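Local coordinates for protein glycoside hydrolase family 5 (Aspergillus oryzae, PDB 6LA0) that acts as a secreted family 5 rutinosidase, hydrolysing glycosides of rutinose, and may also release glucose from beta-1,3-glucans, at residues 33-38 / 69-74; 131-136 / 169-174; 259-264 / 284-289; 314-319 / 362-367. All coordinates share one frame; numbering follows the deposited sequence.

Contact 1: residues 33-38 / 69-74; sequences TIDSQF and ATYITE. With NAG (2-acetamido-2-deoxy-beta-D-glucopyranose), chain F.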
# COMPACT_ATOMS: atom_id res chain seq x y z
N THR A 33 6.74 12.68 -3.25
CA THR A 33 5.53 13.35 -3.71
C THR A 33 4.53 13.65 -2.60
O THR A 33 3.67 14.51 -2.78
CB THR A 33 4.85 12.47 -4.76
OG1 THR A 33 4.68 11.14 -4.23
CG2 THR A 33 5.73 12.37 -5.99
N ILE A 34 4.59 12.95 -1.46
CA ILE A 34 3.47 13.01 -0.52
C ILE A 34 3.57 14.23 0.39
O ILE A 34 2.54 14.81 0.76
CB ILE A 34 3.37 11.71 0.29
CG1 ILE A 34 3.16 10.50 -0.64
CG2 ILE A 34 2.25 11.80 1.31
CD1 ILE A 34 3.16 9.15 0.05
N ASP A 35 4.78 14.65 0.75
CA ASP A 35 4.99 15.84 1.59
C ASP A 35 6.13 16.64 0.97
O ASP A 35 7.32 16.34 1.20
CB ASP A 35 5.27 15.43 3.04
CG ASP A 35 5.32 16.62 4.00
OD1 ASP A 35 5.67 17.75 3.60
OD2 ASP A 35 5.02 16.41 5.20
N SER A 36 5.78 17.65 0.17
CA SER A 36 6.78 18.48 -0.51
C SER A 36 7.67 19.23 0.48
O SER A 36 8.87 19.42 0.23
CB SER A 36 6.09 19.47 -1.44
OG SER A 36 5.64 18.85 -2.63
N GLN A 37 7.10 19.68 1.60
CA GLN A 37 7.89 20.48 2.54
C GLN A 37 8.92 19.62 3.25
O GLN A 37 10.07 20.03 3.42
CB GLN A 37 6.99 21.16 3.56
CG GLN A 37 7.78 21.82 4.70
CD GLN A 37 7.16 23.10 5.23
OE1 GLN A 37 6.00 23.40 4.94
NE2 GLN A 37 7.93 23.86 6.00
N PHE A 38 8.51 18.42 3.68
CA PHE A 38 9.46 17.51 4.29
C PHE A 38 10.56 17.15 3.31
O PHE A 38 11.74 17.15 3.65
CB PHE A 38 8.75 16.26 4.79
CG PHE A 38 9.69 15.18 5.27
CD1 PHE A 38 10.31 15.29 6.50
CD2 PHE A 38 9.96 14.08 4.48
CE1 PHE A 38 11.18 14.30 6.94
CE2 PHE A 38 10.82 13.10 4.91
CZ PHE A 38 11.43 13.22 6.15
N ALA A 69 6.27 10.27 14.95
CA ALA A 69 5.43 10.65 16.07
C ALA A 69 4.38 11.69 15.72
O ALA A 69 3.42 11.86 16.48
CB ALA A 69 6.29 11.15 17.24
N THR A 70 4.54 12.40 14.60
CA THR A 70 3.69 13.57 14.32
C THR A 70 2.88 13.49 13.04
O THR A 70 1.81 14.10 12.97
CB THR A 70 4.54 14.86 14.28
OG1 THR A 70 5.60 14.74 13.32
CG2 THR A 70 5.12 15.18 15.65
N TYR A 71 3.35 12.77 12.01
CA TYR A 71 2.68 12.85 10.71
C TYR A 71 1.30 12.20 10.74
O TYR A 71 0.36 12.70 10.11
CB TYR A 71 3.54 12.22 9.62
CG TYR A 71 2.97 12.46 8.25
CD1 TYR A 71 2.97 13.74 7.70
CD2 TYR A 71 2.41 11.43 7.51
CE1 TYR A 71 2.44 13.98 6.44
CE2 TYR A 71 1.88 11.65 6.24
CZ TYR A 71 1.90 12.93 5.71
OH TYR A 71 1.38 13.19 4.46
N ILE A 72 1.17 11.08 11.45
CA ILE A 72 -0.11 10.41 11.65
C ILE A 72 -0.31 10.22 13.15
O ILE A 72 0.52 9.58 13.81
CB ILE A 72 -0.20 9.04 10.93
CG1 ILE A 72 -0.17 9.21 9.41
CG2 ILE A 72 -1.44 8.28 11.37
CD1 ILE A 72 -1.40 9.89 8.81
N THR A 73 -1.40 10.76 13.67
CA THR A 73 -1.73 10.68 15.09
C THR A 73 -3.15 10.16 15.26
O THR A 73 -3.91 10.02 14.30
CB THR A 73 -1.59 12.04 15.78
OG1 THR A 73 -2.52 12.96 15.19
CG2 THR A 73 -0.17 12.58 15.64
N GLU A 74 -3.51 9.90 16.52
CA GLU A 74 -4.85 9.40 16.81
C GLU A 74 -5.94 10.39 16.39
O GLU A 74 -7.06 9.98 16.10
CB GLU A 74 -4.96 9.04 18.29
CG GLU A 74 -3.89 8.03 18.72
CD GLU A 74 -4.01 7.59 20.17
OE1 GLU A 74 -4.79 8.20 20.93
OE2 GLU A 74 -3.30 6.63 20.55
C1 NAG F . 6.33 23.27 -3.47
C2 NAG F . 6.83 24.62 -3.98
C3 NAG F . 8.23 24.93 -3.44
C4 NAG F . 8.28 24.76 -1.93
C5 NAG F . 7.75 23.39 -1.53
C6 NAG F . 7.65 23.20 -0.04
C7 NAG F . 5.94 25.31 -6.17
C8 NAG F . 6.11 25.22 -7.66
N2 NAG F . 6.84 24.64 -5.44
O3 NAG F . 8.58 26.26 -3.79
O4 NAG F . 9.63 24.88 -1.47
O5 NAG F . 6.42 23.23 -2.05
O6 NAG F . 6.77 24.15 0.56
O7 NAG F . 5.03 25.96 -5.66
O HOH W 1 1.15 15.93 3.72
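The N-cap of helix 36-42, D35, meets the ring of Y71, in the stretch that leads on from helix 60-70. D35 shows how one carboxylate can serve two structures at once. Its OD1 takes the capping bond from F38 N, at 2.9 Å and almost straight (174°), the donor standing well above the carboxylate plane. OD2 faces the other way across the contact, 3.8 Å from Y71 CE1, approaching the ring obliquely. It also forms a salt bridge with R67, whose guanidinium group makes cation-pi contacts with both Y71 and F38, so R67 meets D35, Y71 and F38 at once.

Y71 carries CG anti to the backbone N (chi1 -172°), a setting that sends the ring across toward the loop 33-35. There its OH lies 3.6 Å from I34 CG2, the two side chains crossing at about a right angle. The hydroxyl is hydrogen-bonded to K336 O, and a water in the plane of the ring donates to the same OH at 2.8 Å; its link to I34 O is weak. Two polar partners thus fix the end of the ring. On the far flank of the cap, S36 CB comes within 3.8 Å of O5 of an N-acetylglucosamine of an attached glycan, while S36 OG bonds to the glycosylated N340.

A backbone pairing of I34 with S338 ties the turn before the cap to the loop beyond strand 329-332, F38 packs onto helix 60-70 through V63 and L64, and A69 and E74 rest against helix 110-125.

Contact 2: residues 131-136 / 169-174; sequences VDVHSL and DAVISF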
# COMPACT_ATOMS: atom_id res chain seq x y z
N VAL A 131 -1.12 -4.85 7.31
CA VAL A 131 0.28 -4.51 7.55
C VAL A 131 1.02 -4.84 6.26
O VAL A 131 1.09 -6.00 5.85
CB VAL A 131 0.85 -5.27 8.75
CG1 VAL A 131 2.30 -4.88 8.98
CG2 VAL A 131 0.03 -4.98 10.00
N ASP A 132 1.54 -3.81 5.59
CA ASP A 132 2.11 -3.95 4.25
C ASP A 132 3.63 -3.83 4.36
O ASP A 132 4.14 -2.85 4.90
CB ASP A 132 1.50 -2.91 3.30
CG ASP A 132 2.40 -2.55 2.12
OD1 ASP A 132 2.92 -3.45 1.45
OD2 ASP A 132 2.58 -1.35 1.85
N VAL A 133 4.36 -4.84 3.88
CA VAL A 133 5.81 -4.77 3.80
C VAL A 133 6.13 -4.28 2.40
O VAL A 133 6.14 -5.06 1.44
CB VAL A 133 6.49 -6.10 4.11
CG1 VAL A 133 8.01 -5.89 4.19
CG2 VAL A 133 5.95 -6.72 5.42
N HIS A 134 6.37 -2.97 2.29
CA HIS A 134 6.48 -2.28 1.02
C HIS A 134 7.78 -2.64 0.30
O HIS A 134 7.79 -2.81 -0.92
CB HIS A 134 6.41 -0.76 1.27
CG HIS A 134 5.58 0.01 0.29
ND1 HIS A 134 4.27 -0.29 -0.01
CD2 HIS A 134 5.88 1.11 -0.44
CE1 HIS A 134 3.80 0.58 -0.88
NE2 HIS A 134 4.77 1.44 -1.17
N SER A 135 8.89 -2.71 1.05
CA SER A 135 10.22 -3.00 0.54
C SER A 135 10.75 -4.33 1.08
O SER A 135 10.32 -4.81 2.13
CB SER A 135 11.20 -1.85 0.90
OG SER A 135 10.92 -1.35 2.19
N LEU A 136 11.64 -4.95 0.32
CA LEU A 136 12.28 -6.19 0.73
C LEU A 136 13.78 -6.08 0.47
O LEU A 136 14.21 -5.32 -0.41
CB LEU A 136 11.71 -7.42 -0.01
CG LEU A 136 10.29 -7.84 0.39
CD1 LEU A 136 9.82 -8.99 -0.48
CD2 LEU A 136 10.18 -8.22 1.87
N ASP A 169 8.62 -13.46 9.68
CA ASP A 169 8.60 -14.00 11.04
C ASP A 169 8.32 -12.91 12.06
O ASP A 169 7.56 -13.13 13.02
CB ASP A 169 9.94 -14.67 11.37
CG ASP A 169 10.12 -16.04 10.72
OD1 ASP A 169 9.14 -16.61 10.17
OD2 ASP A 169 11.26 -16.55 10.74
N ALA A 170 8.93 -11.74 11.88
CA ALA A 170 8.72 -10.62 12.79
C ALA A 170 7.31 -10.05 12.69
O ALA A 170 6.71 -9.70 13.71
CB ALA A 170 9.76 -9.53 12.52
N VAL A 171 6.76 -9.94 11.47
CA VAL A 171 5.38 -9.47 11.34
C VAL A 171 4.43 -10.46 12.00
O VAL A 171 3.49 -10.05 12.71
CB VAL A 171 5.03 -9.24 9.85
CG1 VAL A 171 3.53 -8.93 9.68
CG2 VAL A 171 5.92 -8.14 9.26
N ILE A 172 4.64 -11.76 11.77
CA ILE A 172 3.77 -12.78 12.36
C ILE A 172 3.71 -12.62 13.87
O ILE A 172 2.64 -12.64 14.48
CB ILE A 172 4.23 -14.19 11.96
CG1 ILE A 172 3.98 -14.46 10.48
CG2 ILE A 172 3.52 -15.23 12.81
CD1 ILE A 172 4.68 -15.72 9.96
N SER A 173 4.89 -12.46 14.50
CA SER A 173 4.96 -12.31 15.95
C SER A 173 4.21 -11.06 16.41
O SER A 173 3.45 -11.11 17.38
CB SER A 173 6.43 -12.28 16.39
OG SER A 173 6.57 -11.92 17.75
N PHE A 174 4.41 -9.93 15.71
CA PHE A 174 3.68 -8.69 16.01
C PHE A 174 2.17 -8.92 16.03
O PHE A 174 1.47 -8.49 16.95
CB PHE A 174 4.05 -7.61 14.98
CG PHE A 174 3.35 -6.29 15.18
CD1 PHE A 174 2.09 -6.05 14.63
CD2 PHE A 174 3.96 -5.27 15.90
CE1 PHE A 174 1.45 -4.83 14.82
CE2 PHE A 174 3.33 -4.04 16.08
CZ PHE A 174 2.08 -3.82 15.54
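V171 faces two valines of strand 128-133, and the interaction between the segments is wholly apolar. Its CG1 lies 4.3 Å from V131 CG1, and its CG2 lies 4.1 Å from V133 CG2, so each branch serves a different residue of the strand. The rotamer accounts for this division: CG1 stands anti to the backbone N (chi1 173°), leaving CG2 beside that N and turned toward V133. The V133 and V171 side chains run antiparallel, each passing alongside the other. F174, one turn on, points its side chain the same way and packs on Y184, and V171 also touches I186.

Those two residues belong to strand 184-187, the parallel neighbour of 128-133 in the sheet, and helix 158-176 is the helical arm of the beta-alpha-beta crossover joining them, as expected of a TIM barrel.

The side chains of D132 and H134 meet on the other side of the strand from the valines. H134 ND1 donates to the syn lone pair of D132 OD2 at 2.7 Å, although the bond is bent (137°) and the oxygen is tilted from the imidazole plane. A long, weak ion pair joins D132 to R89. Within the sheet, D132 O accepts from T92 OG1 of the adjoining strand 87-92.

Contact 3: residues 259-264 / 284-289; sequences FDVHTY and QSKAGD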
# COMPACT_ATOMS: atom_id res chain seq x y z
N PHE A 259 -6.16 -11.11 -3.01
CA PHE A 259 -5.33 -10.40 -3.97
C PHE A 259 -5.53 -8.90 -3.81
O PHE A 259 -6.67 -8.44 -3.65
CB PHE A 259 -5.68 -10.83 -5.40
CG PHE A 259 -5.03 -12.11 -5.79
CD1 PHE A 259 -5.54 -13.32 -5.33
CD2 PHE A 259 -3.89 -12.10 -6.57
CE1 PHE A 259 -4.94 -14.51 -5.67
CE2 PHE A 259 -3.28 -13.30 -6.92
CZ PHE A 259 -3.81 -14.51 -6.47
N ASP A 260 -4.42 -8.14 -3.83
CA ASP A 260 -4.43 -6.68 -3.77
C ASP A 260 -4.10 -6.15 -5.16
O ASP A 260 -2.99 -6.37 -5.65
CB ASP A 260 -3.41 -6.17 -2.74
CG ASP A 260 -3.20 -4.65 -2.81
OD1 ASP A 260 -4.02 -3.96 -3.45
OD2 ASP A 260 -2.23 -4.14 -2.21
N VAL A 261 -5.05 -5.45 -5.81
CA VAL A 261 -4.78 -4.81 -7.09
C VAL A 261 -4.74 -3.30 -6.91
O VAL A 261 -5.44 -2.73 -6.06
CB VAL A 261 -5.82 -5.19 -8.18
CG1 VAL A 261 -5.85 -6.72 -8.40
CG2 VAL A 261 -7.23 -4.65 -7.84
N HIS A 262 -3.90 -2.63 -7.73
CA HIS A 262 -3.73 -1.18 -7.71
C HIS A 262 -4.18 -0.58 -9.05
O HIS A 262 -3.82 -1.08 -10.12
CB HIS A 262 -2.25 -0.82 -7.44
CG HIS A 262 -1.77 -1.30 -6.10
ND1 HIS A 262 -0.46 -1.14 -5.68
CD2 HIS A 262 -2.42 -1.90 -5.08
CE1 HIS A 262 -0.33 -1.64 -4.47
NE2 HIS A 262 -1.50 -2.12 -4.08
N THR A 263 -4.94 0.50 -8.98
CA THR A 263 -5.53 1.10 -10.18
C THR A 263 -5.34 2.61 -10.13
O THR A 263 -5.90 3.27 -9.25
CB THR A 263 -7.02 0.76 -10.29
OG1 THR A 263 -7.20 -0.66 -10.20
CG2 THR A 263 -7.58 1.28 -11.62
N TYR A 264 -4.57 3.14 -11.08
CA TYR A 264 -4.30 4.57 -11.20
C TYR A 264 -4.60 5.07 -12.61
O TYR A 264 -4.67 4.30 -13.57
CB TYR A 264 -2.86 4.89 -10.84
CG TYR A 264 -2.53 4.74 -9.37
CD1 TYR A 264 -3.03 5.65 -8.43
CD2 TYR A 264 -1.68 3.73 -8.91
CE1 TYR A 264 -2.70 5.54 -7.08
CE2 TYR A 264 -1.36 3.60 -7.56
CZ TYR A 264 -1.87 4.51 -6.64
OH TYR A 264 -1.54 4.41 -5.30
N GLN A 284 -14.61 -3.99 -13.04
CA GLN A 284 -15.20 -5.19 -13.64
C GLN A 284 -14.13 -6.13 -14.16
O GLN A 284 -14.19 -7.34 -13.92
CB GLN A 284 -16.16 -4.81 -14.77
CG GLN A 284 -16.83 -6.01 -15.44
CD GLN A 284 -17.90 -5.62 -16.45
OE1 GLN A 284 -18.44 -4.51 -16.40
NE2 GLN A 284 -18.22 -6.53 -17.36
N SER A 285 -13.13 -5.61 -14.87
CA SER A 285 -12.12 -6.49 -15.45
C SER A 285 -11.15 -7.05 -14.41
O SER A 285 -10.51 -8.07 -14.67
CB SER A 285 -11.35 -5.75 -16.53
OG SER A 285 -10.60 -4.71 -15.96
N LYS A 286 -11.01 -6.40 -13.26
CA LYS A 286 -10.12 -6.90 -12.21
C LYS A 286 -10.85 -7.75 -11.18
O LYS A 286 -10.27 -8.08 -10.13
CB LYS A 286 -9.39 -5.73 -11.53
CG LYS A 286 -8.43 -5.01 -12.47
CD LYS A 286 -7.52 -4.02 -11.72
CE LYS A 286 -6.76 -3.15 -12.72
NZ LYS A 286 -5.79 -2.24 -12.05
N ALA A 287 -12.11 -8.10 -11.43
CA ALA A 287 -12.88 -8.83 -10.43
C ALA A 287 -12.35 -10.24 -10.20
O ALA A 287 -12.65 -10.83 -9.16
CB ALA A 287 -14.35 -8.88 -10.84
N GLY A 288 -11.59 -10.80 -11.14
CA GLY A 288 -11.01 -12.12 -10.96
C GLY A 288 -11.94 -13.26 -11.36
O GLY A 288 -13.05 -13.07 -11.87
N ASP A 289 -11.46 -14.48 -11.13
CA ASP A 289 -12.19 -15.68 -11.51
C ASP A 289 -12.97 -16.32 -10.36
O ASP A 289 -13.55 -17.40 -10.55
CB ASP A 289 -11.23 -16.71 -12.12
CG ASP A 289 -10.07 -17.05 -11.20
OD1 ASP A 289 -10.25 -16.94 -9.97
OD2 ASP A 289 -8.99 -17.41 -11.71
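K286 lays its aliphatic chain alongside V261, the two side chains running antiparallel with K286 CD 3.9 Å from V261 CG2. Since CG of the lysine sits anti to the carbonyl carbon (chi1 -66°) and the chain is extended beyond it, the ammonium group is carried along the strand to the next residue facing the same way, T263. There the two meet tip to tip: K286 NZ donates to T263 OG1 at 2.8 Å, and K286 CE lies 3.6 Å from that oxygen. The carbonyl H262 O is also near, 3.0 Å from K286 NZ. One long side chain thereby meets the strand in two modes, apolar along its methylenes and polar at its end.

H262 itself points away from this contact. Its NE2 donates to D260 OD2 at 2.8 Å (149°), reaching the oxygen from above the carboxylate plane, while ND1 is hydrogen-bonded to E191 and D260 OD1 to the backbone N of G297. D260 and E191 hold the imidazole through its two nitrogens, and G297 N in turn fixes D260, on the face of the strand opposite V261 and T263.

K286 is the first residue to depart from helical geometry after helix 275-285, so the contact joins strand and helix within the beta-alpha-beta unit 257-265, 275-285, 294-303. Strand 257-265 runs between parallel strands 235-237 and 294-303, V261 also packing on V294 and T296 of the latter, and D289 reaches helix 244-248.

Contact 4: residues 314-319 / 362-367; sequences RNVNAG and GYIDLT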
# COMPACT_ATOMS: atom_id res chain seq x y z
N ARG A 314 -17.97 13.61 -7.23
CA ARG A 314 -18.62 12.58 -8.03
C ARG A 314 -17.66 11.43 -8.31
O ARG A 314 -18.03 10.25 -8.16
CB ARG A 314 -19.16 13.18 -9.34
CG ARG A 314 -19.85 12.16 -10.26
CD ARG A 314 -19.94 12.63 -11.71
NE ARG A 314 -18.66 12.50 -12.43
CZ ARG A 314 -18.50 12.73 -13.73
NH1 ARG A 314 -19.54 13.06 -14.49
NH2 ARG A 314 -17.30 12.61 -14.28
N ASN A 315 -16.41 11.75 -8.64
CA ASN A 315 -15.47 10.73 -9.09
C ASN A 315 -14.97 9.85 -7.94
O ASN A 315 -14.87 8.63 -8.10
CB ASN A 315 -14.31 11.40 -9.83
CG ASN A 315 -14.73 12.00 -11.18
OD1 ASN A 315 -15.76 11.63 -11.77
ND2 ASN A 315 -13.92 12.92 -11.70
N VAL A 316 -14.64 10.43 -6.77
CA VAL A 316 -14.21 9.57 -5.66
C VAL A 316 -15.36 8.67 -5.22
O VAL A 316 -15.16 7.49 -4.91
CB VAL A 316 -13.64 10.40 -4.49
CG1 VAL A 316 -14.72 11.21 -3.77
CG2 VAL A 316 -12.94 9.48 -3.48
N ASN A 317 -16.60 9.19 -5.26
CA ASN A 317 -17.70 8.34 -4.83
C ASN A 317 -18.01 7.28 -5.88
O ASN A 317 -18.42 6.16 -5.52
CB ASN A 317 -18.93 9.20 -4.52
CG ASN A 317 -18.88 9.78 -3.12
OD1 ASN A 317 -18.86 9.04 -2.13
ND2 ASN A 317 -18.84 11.11 -3.03
N ALA A 318 -17.78 7.58 -7.16
CA ALA A 318 -17.97 6.58 -8.21
C ALA A 318 -16.93 5.48 -8.13
O ALA A 318 -17.22 4.31 -8.44
CB ALA A 318 -17.93 7.24 -9.59
N GLY A 319 -15.70 5.82 -7.72
CA GLY A 319 -14.69 4.79 -7.51
C GLY A 319 -15.02 3.89 -6.34
O GLY A 319 -14.92 2.66 -6.43
N GLY A 362 -17.24 17.24 3.05
CA GLY A 362 -18.50 16.51 3.05
C GLY A 362 -18.70 15.53 1.92
O GLY A 362 -19.85 15.14 1.66
N TYR A 363 -17.64 15.10 1.24
CA TYR A 363 -17.80 14.17 0.13
C TYR A 363 -18.03 12.73 0.58
O TYR A 363 -18.59 11.93 -0.19
CB TYR A 363 -16.55 14.18 -0.77
CG TYR A 363 -16.18 15.49 -1.42
CD1 TYR A 363 -16.95 16.65 -1.27
CD2 TYR A 363 -15.04 15.58 -2.21
CE1 TYR A 363 -16.58 17.85 -1.89
CE2 TYR A 363 -14.67 16.76 -2.83
CZ TYR A 363 -15.43 17.89 -2.67
OH TYR A 363 -15.04 19.06 -3.30
N ILE A 364 -17.62 12.36 1.79
CA ILE A 364 -17.48 10.96 2.19
C ILE A 364 -18.51 10.61 3.26
O ILE A 364 -18.58 11.27 4.30
CB ILE A 364 -16.06 10.65 2.70
CG1 ILE A 364 -14.99 11.05 1.66
CG2 ILE A 364 -15.94 9.17 3.09
CD1 ILE A 364 -15.30 10.59 0.24
N ASP A 365 -19.26 9.54 3.01
CA ASP A 365 -20.09 8.89 4.04
C ASP A 365 -20.04 7.39 3.74
O ASP A 365 -20.87 6.86 2.99
CB ASP A 365 -21.51 9.43 4.05
CG ASP A 365 -22.45 8.59 4.90
OD1 ASP A 365 -21.99 7.88 5.82
OD2 ASP A 365 -23.67 8.63 4.64
N LEU A 366 -19.07 6.71 4.34
CA LEU A 366 -18.91 5.29 4.02
C LEU A 366 -19.98 4.42 4.67
O LEU A 366 -20.07 3.24 4.33
CB LEU A 366 -17.52 4.81 4.44
CG LEU A 366 -16.41 5.53 3.67
CD1 LEU A 366 -15.05 5.08 4.15
CD2 LEU A 366 -16.57 5.26 2.18
N THR A 367 -20.78 4.97 5.59
CA THR A 367 -21.86 4.17 6.17
C THR A 367 -22.96 3.88 5.16
O THR A 367 -23.82 3.03 5.45
CB THR A 367 -22.45 4.87 7.39
OG1 THR A 367 -23.25 5.98 6.98
CG2 THR A 367 -21.34 5.35 8.33
O HOH W 2 -20.01 8.96 0.22
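With its CG anti to the carbonyl carbon (chi1 -83°), N317 swings its amide from the side of helix 312-326 toward Y363, whereas V316 places CG1 between its own backbone N and carbonyl carbon (chi1 70°), facing I364. The receiving loop opens in the Schellman motif that ends helix 355-360, with G362 at positive phi and Y363 N bonding back to F358 O.

The amide makes the polar half of the contact. N317 ND2 donates to Y363 O at 3.0 Å, nearly straight (165°), with the carbonyl oxygen lying close to the amide plane; E313 O is a second acceptor for ND2, one turn earlier in the helix. On the other branch, N317 OD1 accepts from a water at 2.6 Å, which in turn accepts from D365 N at 2.9 Å, and R368 bonds to the same OD1. An amide held at both ends in this way has little freedom to flip, and it joins helix to loop both directly and through the water.

The apolar half is a single touch: V316 CG1 lies 4.1 Å from I364 CD1, the side chains crossing about perpendicularly. Both residues also pack on F358, and I364 reaches F355, so helix 355-360 takes part in the same small core.

Each segment has its own side-chain bonds. R314 turns the edge bearing NE and NH2 to N315 OD1, and both nitrogens donate to that one oxygen, while in the loop T367 OG1 donates to the syn lone pair of D365 OD1 at 2.6 Å.

The four contacts follow one another along the chain, each closing before the next opens, and their centres lie 20 to 31 Å apart without touching. Contacts 2 and 3 each pair a barrel strand, 128-133 or 257-265, with the helix after it, or that helix's end; their nearest atoms are about 6 Å apart. Contact 1 joins the turn before helix 36-42 to the segment leading on from helix 60-70, and contact 4 the body of helix 312-326 to the loop after helix 355-360. Contact 1 lies across the chain's centre from contact 3, as contact 2 does from contact 4. Such local ties illustrate how strand-helix units and peripheral segments build one monomeric TIM-barrel enzyme.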